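PDB 3S9V: abietadiene synthase, chloroplastic from Abies grandis, which belongs to the terpene synthase family and carries an alpha-helical metal-binding domain together with a terpene synthase N-terminal domain. Local coordinates for residues A[531-536]-A[577-582]; A[539-544]-A[551-556]. All coordinates share one frame; numbering follows the deposited sequence.

Contact 1. Residues A[531-536]-A[577-582]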
loop_
_atom_site.group_PDB
_atom_site.type_symbol
_atom_site.label_atom_id
_atom_site.label_comp_id
_atom_site.label_asym_id
_atom_site.label_seq_id
_atom_site.Cartn_x
_atom_site.Cartn_y
_atom_site.Cartn_z
ATOM N N SER A 531 11.881 -18.330 20.185
ATOM C CA SER A 531 12.899 -17.454 19.605
ATOM C C SER A 531 13.974 -17.151 20.641
ATOM O O SER A 531 15.168 -17.194 20.344
ATOM C CB SER A 531 12.284 -16.135 19.133
ATOM O OG SER A 531 11.338 -16.350 18.107
ATOM N N ASN A 532 13.548 -16.836 21.862
ATOM C CA ASN A 532 14.494 -16.531 22.928
ATOM C C ASN A 532 15.409 -17.731 23.151
ATOM O O ASN A 532 16.611 -17.575 23.379
ATOM C CB ASN A 532 13.759 -16.185 24.225
ATOM C CG ASN A 532 14.457 -15.088 25.004
ATOM O OD1 ASN A 532 15.651 -15.181 25.289
ATOM N ND2 ASN A 532 13.719 -14.039 25.346
ATOM N N PHE A 533 14.854 -18.934 23.075
ATOM C CA PHE A 533 15.683 -20.111 23.257
ATOM C C PHE A 533 16.654 -20.341 22.109
ATOM O O PHE A 533 17.723 -20.903 22.317
ATOM C CB PHE A 533 14.835 -21.358 23.496
ATOM C CG PHE A 533 14.693 -21.700 24.950
ATOM C CD1 PHE A 533 13.516 -21.430 25.637
ATOM C CD2 PHE A 533 15.772 -22.232 25.652
ATOM C CE1 PHE A 533 13.414 -21.678 26.999
ATOM C CE2 PHE A 533 15.680 -22.485 27.019
ATOM C CZ PHE A 533 14.497 -22.206 27.692
ATOM N N THR A 534 16.302 -19.912 20.898
ATOM C CA THR A 534 17.232 -20.089 19.786
ATOM C C THR A 534 18.398 -19.118 19.987
ATOM O O THR A 534 19.515 -19.387 19.556
ATOM C CB THR A 534 16.566 -19.837 18.404
ATOM O OG1 THR A 534 16.071 -18.494 18.329
ATOM C CG2 THR A 534 15.421 -20.796 18.195
ATOM N N VAL A 535 18.138 -18.001 20.662
ATOM C CA VAL A 535 19.181 -17.011 20.931
ATOM C C VAL A 535 20.112 -17.518 22.025
ATOM O O VAL A 535 21.334 -17.444 21.892
ATOM C CB VAL A 535 18.580 -15.657 21.376
ATOM C CG1 VAL A 535 19.656 -14.780 22.016
ATOM C CG2 VAL A 535 17.980 -14.950 20.178
ATOM N N ILE A 536 19.518 -18.036 23.097
ATOM C CA ILE A 536 20.257 -18.573 24.236
ATOM C C ILE A 536 21.142 -19.753 23.826
ATOM O O ILE A 536 22.330 -19.800 24.167
ATOM C CB ILE A 536 19.279 -19.044 25.357
ATOM C CG1 ILE A 536 18.582 -17.836 25.994
ATOM C CG2 ILE A 536 20.023 -19.837 26.415
ATOM C CD1 ILE A 536 17.499 -18.226 26.990
ATOM N N VAL A 577 17.696 -27.201 32.062
ATOM C CA VAL A 577 16.544 -27.379 32.941
ATOM C C VAL A 577 15.436 -26.439 32.481
ATOM O O VAL A 577 14.282 -26.849 32.350
ATOM C CB VAL A 577 16.902 -27.094 34.427
ATOM C CG1 VAL A 577 15.650 -27.138 35.289
ATOM C CG2 VAL A 577 17.899 -28.135 34.930
ATOM N N GLY A 578 15.802 -25.184 32.225
ATOM C CA GLY A 578 14.836 -24.211 31.749
ATOM C C GLY A 578 14.256 -24.654 30.412
ATOM O O GLY A 578 13.045 -24.608 30.207
ATOM N N PHE A 579 15.124 -25.094 29.507
ATOM C CA PHE A 579 14.709 -25.561 28.187
ATOM C C PHE A 579 13.683 -26.683 28.340
ATOM O O PHE A 579 12.611 -26.643 27.742
ATOM C CB PHE A 579 15.933 -26.069 27.409
ATOM C CG PHE A 579 15.620 -26.584 26.024
ATOM C CD1 PHE A 579 15.427 -25.709 24.965
ATOM C CD2 PHE A 579 15.545 -27.954 25.778
ATOM C CE1 PHE A 579 15.168 -26.187 23.680
ATOM C CE2 PHE A 579 15.283 -28.443 24.495
ATOM C CZ PHE A 579 15.096 -27.557 23.445
ATOM N N TYR A 580 14.030 -27.679 29.151
ATOM C CA TYR A 580 13.184 -28.842 29.425
ATOM C C TYR A 580 11.839 -28.464 30.068
ATOM O O TYR A 580 10.785 -28.959 29.665
ATOM C CB TYR A 580 13.965 -29.809 30.330
ATOM C CG TYR A 580 13.235 -31.050 30.823
ATOM C CD1 TYR A 580 12.710 -31.112 32.120
ATOM C CD2 TYR A 580 13.149 -32.191 30.028
ATOM C CE1 TYR A 580 12.127 -32.290 32.615
ATOM C CE2 TYR A 580 12.570 -33.367 30.509
ATOM C CZ TYR A 580 12.064 -33.411 31.803
ATOM O OH TYR A 580 11.507 -34.584 32.272
ATOM N N ASN A 581 11.871 -27.587 31.065
ATOM C CA ASN A 581 10.633 -27.183 31.719
ATOM C C ASN A 581 9.733 -26.398 30.764
ATOM O O ASN A 581 8.521 -26.607 30.720
ATOM C CB ASN A 581 10.927 -26.339 32.965
ATOM C CG ASN A 581 11.636 -27.130 34.049
ATOM O OD1 ASN A 581 11.491 -28.348 34.134
ATOM N ND2 ASN A 581 12.397 -26.435 34.893
ATOM N N THR A 582 10.331 -25.497 29.996
ATOM C CA THR A 582 9.571 -24.700 29.055
ATOM C C THR A 582 8.910 -25.570 27.992
ATOM O O THR A 582 7.712 -25.442 27.744
ATOM C CB THR A 582 10.455 -23.657 28.363
ATOM O OG1 THR A 582 10.850 -22.660 29.312
ATOM C CG2 THR A 582 9.707 -22.997 27.224
#
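The ring of F533 presents a face to the edge of F579 in a T-shaped stack, with centroids 5.4 Å apart and planes at 75°. The ring corners meet where F533 CD2 lies in the plane of the F579 ring at its edge, 3.6 Å from F579 CD1. At the edge of the F533 ring, near its plane, sits the hydroxyl of T582, with OG1 3.6 Å from F533 CE1. The far end of the F533 ring reaches the opposing backbone obliquely: CZ is 3.4 Å from F579 CA and 3.7 Å from G578 C. This large ring spans two antiparallel helices of the all-alpha terpene synthase fold, 521-541 and 570-594, whose local axes stay 11.7 Å apart. With CG anti to the backbone N (chi1 180°), F579 carries CD1 toward the F533 ring, and the two side chains cross obliquely. The T582 hydroxyl is turned back onto its own helix, where OG1 donates to G578 O over 3.1 Å from above the carbonyl plane. T582 N reaches the same oxygen from the opposite face, and W488 NE1 adds a weak hydrogen bond to OG1. F494 meets the F533 ring nearly at right angles, while W606 makes an edge-to-face pair with F579.

Contact 2. Residues A[539-544]-A[551-556]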
loop_
_atom_site.group_PDB
_atom_site.type_symbol
_atom_site.label_atom_id
_atom_site.label_comp_id
_atom_site.label_asym_id
_atom_site.label_seq_id
_atom_site.Cartn_x
_atom_site.Cartn_y
_atom_site.Cartn_z
ATOM N N ASP A 539 24.057 -18.769 21.599
ATOM C CA ASP A 539 25.203 -18.261 22.350
ATOM C C ASP A 539 25.922 -19.419 23.044
ATOM O O ASP A 539 27.153 -19.459 23.098
ATOM C CB ASP A 539 24.768 -17.227 23.400
ATOM C CG ASP A 539 24.197 -15.955 22.781
ATOM O OD1 ASP A 539 24.680 -15.533 21.704
ATOM O OD2 ASP A 539 23.274 -15.362 23.386
ATOM N N LEU A 540 25.145 -20.362 23.569
ATOM C CA LEU A 540 25.710 -21.516 24.250
ATOM C C LEU A 540 26.627 -22.305 23.312
ATOM O O LEU A 540 27.793 -22.526 23.625
ATOM C CB LEU A 540 24.595 -22.430 24.762
ATOM C CG LEU A 540 25.083 -23.539 25.695
ATOM C CD1 LEU A 540 25.628 -22.899 26.981
ATOM C CD2 LEU A 540 23.948 -24.502 26.013
ATOM N N TYR A 541 26.098 -22.726 22.165
ATOM C CA TYR A 541 26.886 -23.486 21.199
ATOM C C TYR A 541 28.004 -22.671 20.574
ATOM O O TYR A 541 28.959 -23.229 20.057
ATOM C CB TYR A 541 25.999 -24.048 20.082
ATOM C CG TYR A 541 25.238 -25.288 20.476
ATOM C CD1 TYR A 541 24.263 -25.246 21.474
ATOM C CD2 TYR A 541 25.527 -26.517 19.891
ATOM C CE1 TYR A 541 23.604 -26.404 21.885
ATOM C CE2 TYR A 541 24.873 -27.682 20.296
ATOM C CZ TYR A 541 23.918 -27.618 21.296
ATOM O OH TYR A 541 23.305 -28.771 21.732
ATOM N N ASP A 542 27.890 -21.351 20.615
ATOM C CA ASP A 542 28.923 -20.502 20.033
ATOM C C ASP A 542 29.828 -19.929 21.121
ATOM O O ASP A 542 30.687 -19.093 20.847
ATOM C CB ASP A 542 28.283 -19.365 19.227
ATOM C CG ASP A 542 29.310 -18.489 18.533
ATOM O OD1 ASP A 542 30.185 -19.044 17.835
ATOM O OD2 ASP A 542 29.242 -17.250 18.679
ATOM N N ALA A 543 29.632 -20.395 22.353
ATOM C CA ALA A 543 30.420 -19.923 23.489
ATOM C C ALA A 543 31.869 -20.390 23.388
ATOM O O ALA A 543 32.694 -20.072 24.247
ATOM C CB ALA A 543 29.799 -20.412 24.797
ATOM N N HIS A 544 32.170 -21.143 22.333
ATOM C CA HIS A 544 33.519 -21.656 22.106
ATOM C C HIS A 544 34.024 -22.496 23.277
ATOM O O HIS A 544 35.232 -22.626 23.487
ATOM C CB HIS A 544 34.479 -20.494 21.831
ATOM C CG HIS A 544 34.250 -19.824 20.510
ATOM N ND1 HIS A 544 34.727 -18.564 20.219
ATOM C CD2 HIS A 544 33.606 -20.248 19.394
ATOM C CE1 HIS A 544 34.387 -18.240 18.984
ATOM N NE2 HIS A 544 33.707 -19.243 18.461
ATOM N N LYS A 551 27.702 -31.744 23.513
ATOM C CA LYS A 551 27.147 -33.050 23.204
ATOM C C LYS A 551 26.191 -33.549 24.295
ATOM O O LYS A 551 25.274 -34.327 24.019
ATOM C CB LYS A 551 28.266 -34.062 22.997
ATOM C CG LYS A 551 27.760 -35.391 22.493
ATOM C CD LYS A 551 28.839 -36.451 22.484
ATOM C CE LYS A 551 28.225 -37.805 22.172
ATOM N NZ LYS A 551 27.098 -38.115 23.105
ATOM N N LEU A 552 26.403 -33.108 25.531
ATOM C CA LEU A 552 25.527 -33.513 26.621
ATOM C C LEU A 552 24.169 -32.858 26.411
ATOM O O LEU A 552 23.132 -33.481 26.634
ATOM C CB LEU A 552 26.096 -33.076 27.973
ATOM C CG LEU A 552 27.468 -33.613 28.384
ATOM C CD1 LEU A 552 27.905 -32.908 29.660
ATOM C CD2 LEU A 552 27.412 -35.121 28.588
ATOM N N PHE A 553 24.175 -31.600 25.978
ATOM C CA PHE A 553 22.923 -30.890 25.737
ATOM C C PHE A 553 22.165 -31.573 24.596
ATOM O O PHE A 553 20.982 -31.900 24.724
ATOM C CB PHE A 553 23.200 -29.420 25.393
ATOM C CG PHE A 553 21.990 -28.520 25.538
ATOM C CD1 PHE A 553 21.002 -28.479 24.554
ATOM C CD2 PHE A 553 21.835 -27.721 26.675
ATOM C CE1 PHE A 553 19.881 -27.659 24.699
ATOM C CE2 PHE A 553 20.716 -26.898 26.830
ATOM C CZ PHE A 553 19.739 -26.868 25.840
ATOM N N THR A 554 22.855 -31.798 23.484
ATOM C CA THR A 554 22.240 -32.443 22.327
ATOM C C THR A 554 21.672 -33.811 22.704
ATOM O O THR A 554 20.553 -34.167 22.305
ATOM C CB THR A 554 23.262 -32.609 21.177
ATOM O OG1 THR A 554 23.808 -31.329 20.845
ATOM C CG2 THR A 554 22.598 -33.188 19.944
ATOM N N GLU A 555 22.446 -34.571 23.477
ATOM C CA GLU A 555 22.031 -35.900 23.916
ATOM C C GLU A 555 20.844 -35.830 24.876
ATOM O O GLU A 555 19.954 -36.688 24.848
ATOM C CB GLU A 555 23.195 -36.617 24.605
ATOM C CG GLU A 555 22.826 -37.978 25.200
ATOM C CD GLU A 555 22.701 -39.066 24.150
ATOM O OE1 GLU A 555 21.923 -38.896 23.187
ATOM O OE2 GLU A 555 23.387 -40.101 24.291
ATOM N N SER A 556 20.838 -34.815 25.731
ATOM C CA SER A 556 19.755 -34.645 26.693
ATOM C C SER A 556 18.448 -34.452 25.940
ATOM O O SER A 556 17.426 -35.036 26.297
ATOM C CB SER A 556 20.006 -33.430 27.595
ATOM O OG SER A 556 21.159 -33.601 28.405
#
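Y541 reaches across to F553 and T554 with its phenol end, although its CB sets out alongside helix 547-559 and not at it. Its OH shares a hydrogen bond of 2.8 Å with T554 OG1, which lies in the plane of the phenol ring at its edge. Either hydroxyl could be the donor; T554 OG1 also has a weak bond to L550 O in its own helix. The same OH rests against the root of F553, 3.7 Å from both F553 CB and F553 CD1, approaching that ring obliquely. L540 takes the other ortho position: with CG anti to the backbone N (chi1 -170°), its CD2 methyl comes to 3.9 Å from F553 CD2. F576 of helix 570-594 forms an edge-to-face pair with the F553 ring. L610 and T614 of helix 599-621 line the phenol of Y541. L540 and Y541 fill the two variable positions of the aspartate-rich DDXXD motif, which includes D539 and ends at D542; in class I terpene synthases this sequence typically binds divalent metal ions.

In the fold
Both contacts are buried and start from helix 521-541, contact 1 from its middle and contact 2 from its C-terminal end. Contact 2 is nested within the chain loop closed by contact 1, and its centre lies farther from that of the chain (about 44 Å against 37 Å). The second partners, helices 547-559 and 570-594, are consecutive, and the two contacts touch where F579 CG meets F553 CZ at 4.1 Å. Their chemistry differs: 531-536 with 577-582 has no hydrogen bond across it and relies on an edge-to-face ring pair and on F533 packing against backbone, whereas 539-544 with 551-556 adds a hydroxyl pair to its apolar packing, near exposed residues such as A543 and K551.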